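CRISPR-associated protein CasA/Cse1 (Thermus thermophilus, PDB 4AN8) probably takes part in CRISPR adaptive immunity against viruses and plasmids as a subunit of the Cascade ribonucleoprotein complex, which selects foreign DNA. Local coordinates at residues A[242-247]-A[277-282]; A[21-26]-A[40-45]. One frame throughout, in Å; residues are numbered along the deposited sequence.

Contact 1: A[242-247]-A[277-282]; sequences TRVYTW and HRDPMV
With its CG anti to the carbonyl carbon (chi1 -79°), Y245 reaches out from helix 241-245 to the turn that D279 begins, and its CE1 edge meets the acid there. D279 CG stands anti to its own backbone N at chi1 -173°, which brings OD2 to the ring edge. The two side chains run nearly perpendicular. D279 OD2 lies near the ring plane, 3.5 Å from Y245 CE1, an approach of aromatic C-H edge to carboxylate oxygen; the ring and carboxylate planes are inclined 44° to each other. Such an approach is electrostatically favourable in general, though modest beside the salt bridge that R58 of helix 50-67 makes to the same OD2.

The carboxylate divides its work. While OD2 serves R58 and the ring, OD1 turns its anti lone pair to the backbone N of M281, 2.8 Å away and nearly straight. This Asx turn holds the carboxylate against its own loop, and V282 N reaches D279 O (3.0 Å) to close the type I turn from D279 to V282.

P280, the second residue of that turn, meets the far end of the tyrosine head-on: its CG lies 3.4 Å from Y245 OH. On the other side of D279 in the sequence, H277 reaches V244. The valine's CG2 comes within 3.9 Å of H277 CD2, an oblique approach to the imidazole, while V244 CG1 is 3.8 Å from D279 OD2.

Neither a hydrogen bond nor a salt bridge links the segments; van der Waals contacts and the carboxylate at the ring edge make the contact. It is a worked example of an Asx turn overlapping a type I turn, both begun by D279, packed against the C-terminal end of a short helix.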
# COMPACT_ATOMS: atom_id res chain seq x y z
N THR A 242 11.04 -11.35 -5.81
CA THR A 242 12.01 -10.66 -4.97
C THR A 242 12.81 -9.66 -5.75
O THR A 242 13.36 -8.72 -5.17
CB THR A 242 12.93 -11.63 -4.22
OG1 THR A 242 13.86 -12.22 -5.14
CG2 THR A 242 12.10 -12.72 -3.57
N ARG A 243 12.89 -9.85 -7.07
CA ARG A 243 13.59 -8.87 -7.91
C ARG A 243 12.76 -7.59 -7.88
O ARG A 243 13.26 -6.50 -7.74
CB ARG A 243 13.78 -9.38 -9.35
CG ARG A 243 14.30 -8.33 -10.33
CD ARG A 243 14.47 -8.88 -11.78
NE ARG A 243 15.39 -10.02 -11.84
CZ ARG A 243 14.99 -11.28 -12.07
NH1 ARG A 243 13.70 -11.57 -12.29
NH2 ARG A 243 15.88 -12.25 -12.10
N VAL A 244 11.45 -7.75 -8.01
CA VAL A 244 10.56 -6.61 -7.90
C VAL A 244 10.51 -5.99 -6.49
O VAL A 244 10.54 -4.79 -6.37
CB VAL A 244 9.19 -6.93 -8.48
CG1 VAL A 244 8.22 -5.75 -8.26
CG2 VAL A 244 9.35 -7.20 -9.98
N TYR A 245 10.47 -6.81 -5.43
CA TYR A 245 10.55 -6.31 -4.05
C TYR A 245 11.80 -5.48 -3.77
O TYR A 245 11.82 -4.61 -2.90
CB TYR A 245 10.57 -7.49 -3.06
CG TYR A 245 9.22 -8.14 -2.78
CD1 TYR A 245 8.04 -7.71 -3.42
CD2 TYR A 245 9.14 -9.19 -1.87
CE1 TYR A 245 6.83 -8.31 -3.13
CE2 TYR A 245 7.93 -9.79 -1.58
CZ TYR A 245 6.78 -9.36 -2.21
OH TYR A 245 5.60 -9.99 -1.90
N THR A 246 12.88 -5.78 -4.48
CA THR A 246 14.13 -5.09 -4.22
C THR A 246 14.62 -4.34 -5.46
O THR A 246 15.81 -4.15 -5.64
CB THR A 246 15.21 -6.10 -3.77
OG1 THR A 246 15.48 -7.03 -4.83
CG2 THR A 246 14.74 -6.86 -2.47
N TRP A 247 13.69 -3.92 -6.30
CA TRP A 247 14.03 -3.25 -7.54
C TRP A 247 14.92 -2.01 -7.37
O TRP A 247 14.62 -1.12 -6.56
CB TRP A 247 12.75 -2.83 -8.24
CG TRP A 247 12.95 -2.45 -9.64
CD1 TRP A 247 13.14 -1.18 -10.13
CD2 TRP A 247 13.01 -3.33 -10.77
NE1 TRP A 247 13.31 -1.23 -11.50
CE2 TRP A 247 13.23 -2.54 -11.92
CE3 TRP A 247 12.89 -4.72 -10.92
CZ2 TRP A 247 13.32 -3.09 -13.20
CZ3 TRP A 247 13.00 -5.26 -12.19
CH2 TRP A 247 13.21 -4.44 -13.32
N HIS A 277 4.17 -10.45 -14.84
CA HIS A 277 4.24 -10.45 -13.38
C HIS A 277 3.36 -9.40 -12.71
O HIS A 277 3.38 -8.23 -13.05
CB HIS A 277 5.69 -10.25 -12.94
CG HIS A 277 5.86 -10.13 -11.46
ND1 HIS A 277 5.98 -11.22 -10.62
CD2 HIS A 277 5.92 -9.03 -10.66
CE1 HIS A 277 6.12 -10.80 -9.38
NE2 HIS A 277 6.08 -9.48 -9.37
N ARG A 278 2.59 -9.83 -11.72
CA ARG A 278 1.85 -8.91 -10.87
C ARG A 278 2.39 -9.06 -9.46
O ARG A 278 2.51 -10.16 -8.94
CB ARG A 278 0.35 -9.25 -10.89
CG ARG A 278 -0.49 -8.44 -9.89
CD ARG A 278 -2.00 -8.67 -10.10
NE ARG A 278 -2.36 -10.08 -10.05
CZ ARG A 278 -3.08 -10.63 -9.08
NH1 ARG A 278 -3.52 -9.88 -8.09
NH2 ARG A 278 -3.36 -11.93 -9.09
N ASP A 279 2.73 -7.94 -8.84
CA ASP A 279 3.22 -7.96 -7.47
C ASP A 279 2.14 -8.57 -6.55
O ASP A 279 0.96 -8.29 -6.68
CB ASP A 279 3.61 -6.54 -7.04
CG ASP A 279 4.28 -6.50 -5.69
OD1 ASP A 279 3.55 -6.72 -4.70
OD2 ASP A 279 5.50 -6.21 -5.61
N PRO A 280 2.56 -9.45 -5.63
CA PRO A 280 1.62 -10.10 -4.70
C PRO A 280 0.77 -9.10 -3.90
O PRO A 280 -0.33 -9.45 -3.50
CB PRO A 280 2.55 -10.84 -3.73
CG PRO A 280 3.78 -11.15 -4.56
CD PRO A 280 3.94 -9.96 -5.49
N MET A 281 1.27 -7.89 -3.66
CA MET A 281 0.50 -6.97 -2.83
C MET A 281 -0.48 -6.12 -3.63
O MET A 281 -1.22 -5.30 -3.08
CB MET A 281 1.43 -6.10 -2.00
CG MET A 281 2.11 -6.88 -0.88
SD MET A 281 3.39 -5.89 -0.07
CE MET A 281 4.06 -7.09 1.11
N VAL A 282 -0.50 -6.35 -4.95
CA VAL A 282 -1.24 -5.47 -5.83
C VAL A 282 -2.48 -6.16 -6.36
O VAL A 282 -2.43 -7.32 -6.75
CB VAL A 282 -0.34 -5.04 -7.02
CG1 VAL A 282 -1.15 -4.35 -8.10
CG2 VAL A 282 0.81 -4.18 -6.51

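Contact 2: A[21-26]-A[40-45]; sequences VLKGGR and HEFARI
L22, V21 and F42 lose the most surface here, and each meets the other segment in its own way. V21 CG2, set between the backbone N and the carbonyl carbon while CG1 takes chi1 -69°, lies over one face of the F42 ring, a CH-pi contact 3.8 Å from the centroid and 22° off the ring normal. F42 presents its edge to K23, whose CD lies 3.8 Å from F42 CE1. On the same side of the sheet as V21, I45 offers CG1 to V21 CG1 and packs onward against helix 50-67.

L22 uses both backbone and side chain. Its N gives a hydrogen bond of 2.8 Å to R44 O, and its O receives one from A43 N (2.9 Å). L22 CB touches A43 CB at 4.1 Å, and L22 CD2 sits above one face of the guanidinium, 3.3 Å from R44 NH2.

K23 NZ and E41 OE1 form a long, weak salt bridge of 3.4 Å. The chemistry implies a division of labour: two backbone bonds tie L22 to the other segment, V21, F42 and I45 make an apolar side, and the charges of E41 and R44 find their stronger partners in R38 and E46.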
# COMPACT_ATOMS: atom_id res chain seq x y z
N VAL A 21 10.26 -1.46 15.48
CA VAL A 21 9.21 -2.41 15.83
C VAL A 21 8.64 -2.16 17.23
O VAL A 21 9.35 -1.72 18.13
CB VAL A 21 9.75 -3.89 15.77
CG1 VAL A 21 10.05 -4.32 14.33
CG2 VAL A 21 10.99 -4.02 16.63
N LEU A 22 7.37 -2.45 17.42
CA LEU A 22 6.75 -2.30 18.72
C LEU A 22 7.05 -3.52 19.58
O LEU A 22 6.80 -4.67 19.17
CB LEU A 22 5.24 -2.09 18.56
CG LEU A 22 4.42 -1.43 19.66
CD1 LEU A 22 4.99 -0.09 20.07
CD2 LEU A 22 2.98 -1.27 19.16
N LYS A 23 7.63 -3.30 20.75
CA LYS A 23 7.95 -4.40 21.65
C LYS A 23 7.60 -4.01 23.08
O LYS A 23 8.11 -3.02 23.60
CB LYS A 23 9.43 -4.74 21.58
CG LYS A 23 9.79 -5.92 22.44
CD LYS A 23 11.24 -6.32 22.27
CE LYS A 23 11.49 -7.69 22.90
NZ LYS A 23 12.94 -7.93 23.18
N GLY A 24 6.72 -4.78 23.71
CA GLY A 24 6.27 -4.46 25.06
C GLY A 24 5.77 -3.03 25.15
O GLY A 24 6.02 -2.35 26.14
N GLY A 25 5.07 -2.57 24.12
CA GLY A 25 4.49 -1.23 24.13
C GLY A 25 5.42 -0.08 23.79
O GLY A 25 4.99 1.07 23.72
N ARG A 26 6.70 -0.36 23.57
CA ARG A 26 7.64 0.70 23.18
C ARG A 26 8.34 0.42 21.84
O ARG A 26 8.53 -0.75 21.44
CB ARG A 26 8.65 0.99 24.28
CG ARG A 26 9.54 -0.18 24.66
CD ARG A 26 10.57 0.24 25.71
NE ARG A 26 11.38 1.38 25.27
CZ ARG A 26 12.64 1.28 24.84
NH1 ARG A 26 13.25 0.10 24.82
NH2 ARG A 26 13.30 2.37 24.46
N HIS A 40 8.26 -13.19 16.43
CA HIS A 40 7.14 -13.41 17.34
C HIS A 40 7.13 -12.43 18.52
O HIS A 40 6.09 -12.18 19.11
CB HIS A 40 7.13 -14.85 17.86
CG HIS A 40 8.25 -15.14 18.83
ND1 HIS A 40 9.55 -15.32 18.42
CD2 HIS A 40 8.24 -15.26 20.18
CE1 HIS A 40 10.31 -15.55 19.48
NE2 HIS A 40 9.54 -15.51 20.56
N GLU A 41 8.28 -11.87 18.86
CA GLU A 41 8.36 -10.98 20.02
C GLU A 41 7.82 -9.56 19.78
O GLU A 41 7.55 -8.84 20.73
CB GLU A 41 9.80 -10.90 20.55
CG GLU A 41 10.39 -12.23 20.98
CD GLU A 41 11.84 -12.11 21.46
OE1 GLU A 41 12.27 -10.97 21.75
OE2 GLU A 41 12.54 -13.15 21.54
N PHE A 42 7.66 -9.16 18.51
CA PHE A 42 7.20 -7.79 18.20
C PHE A 42 5.76 -7.72 17.73
O PHE A 42 5.31 -8.55 16.94
CB PHE A 42 8.10 -7.14 17.15
CG PHE A 42 9.53 -7.43 17.33
CD1 PHE A 42 10.21 -6.96 18.45
CD2 PHE A 42 10.21 -8.22 16.42
CE1 PHE A 42 11.57 -7.24 18.64
CE2 PHE A 42 11.55 -8.52 16.61
CZ PHE A 42 12.23 -8.02 17.72
N ALA A 43 5.03 -6.72 18.20
CA ALA A 43 3.63 -6.59 17.82
C ALA A 43 3.55 -6.29 16.33
O ALA A 43 2.68 -6.79 15.61
CB ALA A 43 2.93 -5.48 18.65
N ARG A 44 4.48 -5.46 15.86
CA ARG A 44 4.48 -5.06 14.46
C ARG A 44 5.65 -4.12 14.15
O ARG A 44 6.32 -3.61 15.06
CB ARG A 44 3.18 -4.34 14.11
CG ARG A 44 2.94 -3.13 14.97
CD ARG A 44 1.73 -2.36 14.51
NE ARG A 44 1.46 -1.24 15.39
CZ ARG A 44 0.67 -1.30 16.46
NH1 ARG A 44 0.07 -2.44 16.78
NH2 ARG A 44 0.49 -0.22 17.20
N ILE A 45 5.87 -3.90 12.86
CA ILE A 45 6.73 -2.83 12.41
C ILE A 45 5.94 -1.56 12.61
O ILE A 45 4.77 -1.49 12.22
CB ILE A 45 7.10 -3.02 10.94
CG1 ILE A 45 8.23 -4.05 10.84
CG2 ILE A 45 7.51 -1.70 10.33
CD1 ILE A 45 8.55 -4.44 9.46

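How the contacts relate
Both segments of contact 2 precede those of contact 1 in the chain. Their centres are about 26 Å apart and their nearest atoms about 10 Å, so they do not touch. Helix 50-67 bridges the gap: I45 of contact 2 rests on L56, H57 and L60, whereas contact 1 uses R58 and L61, and T242 touches R66. One helix therefore backs both an edge strand of a small antiparallel sheet and a buried loop-helix junction. Contact 1 lies nearer the middle of the chain, about 12 Å from its centre against about 21 Å for contact 2, measured between centres.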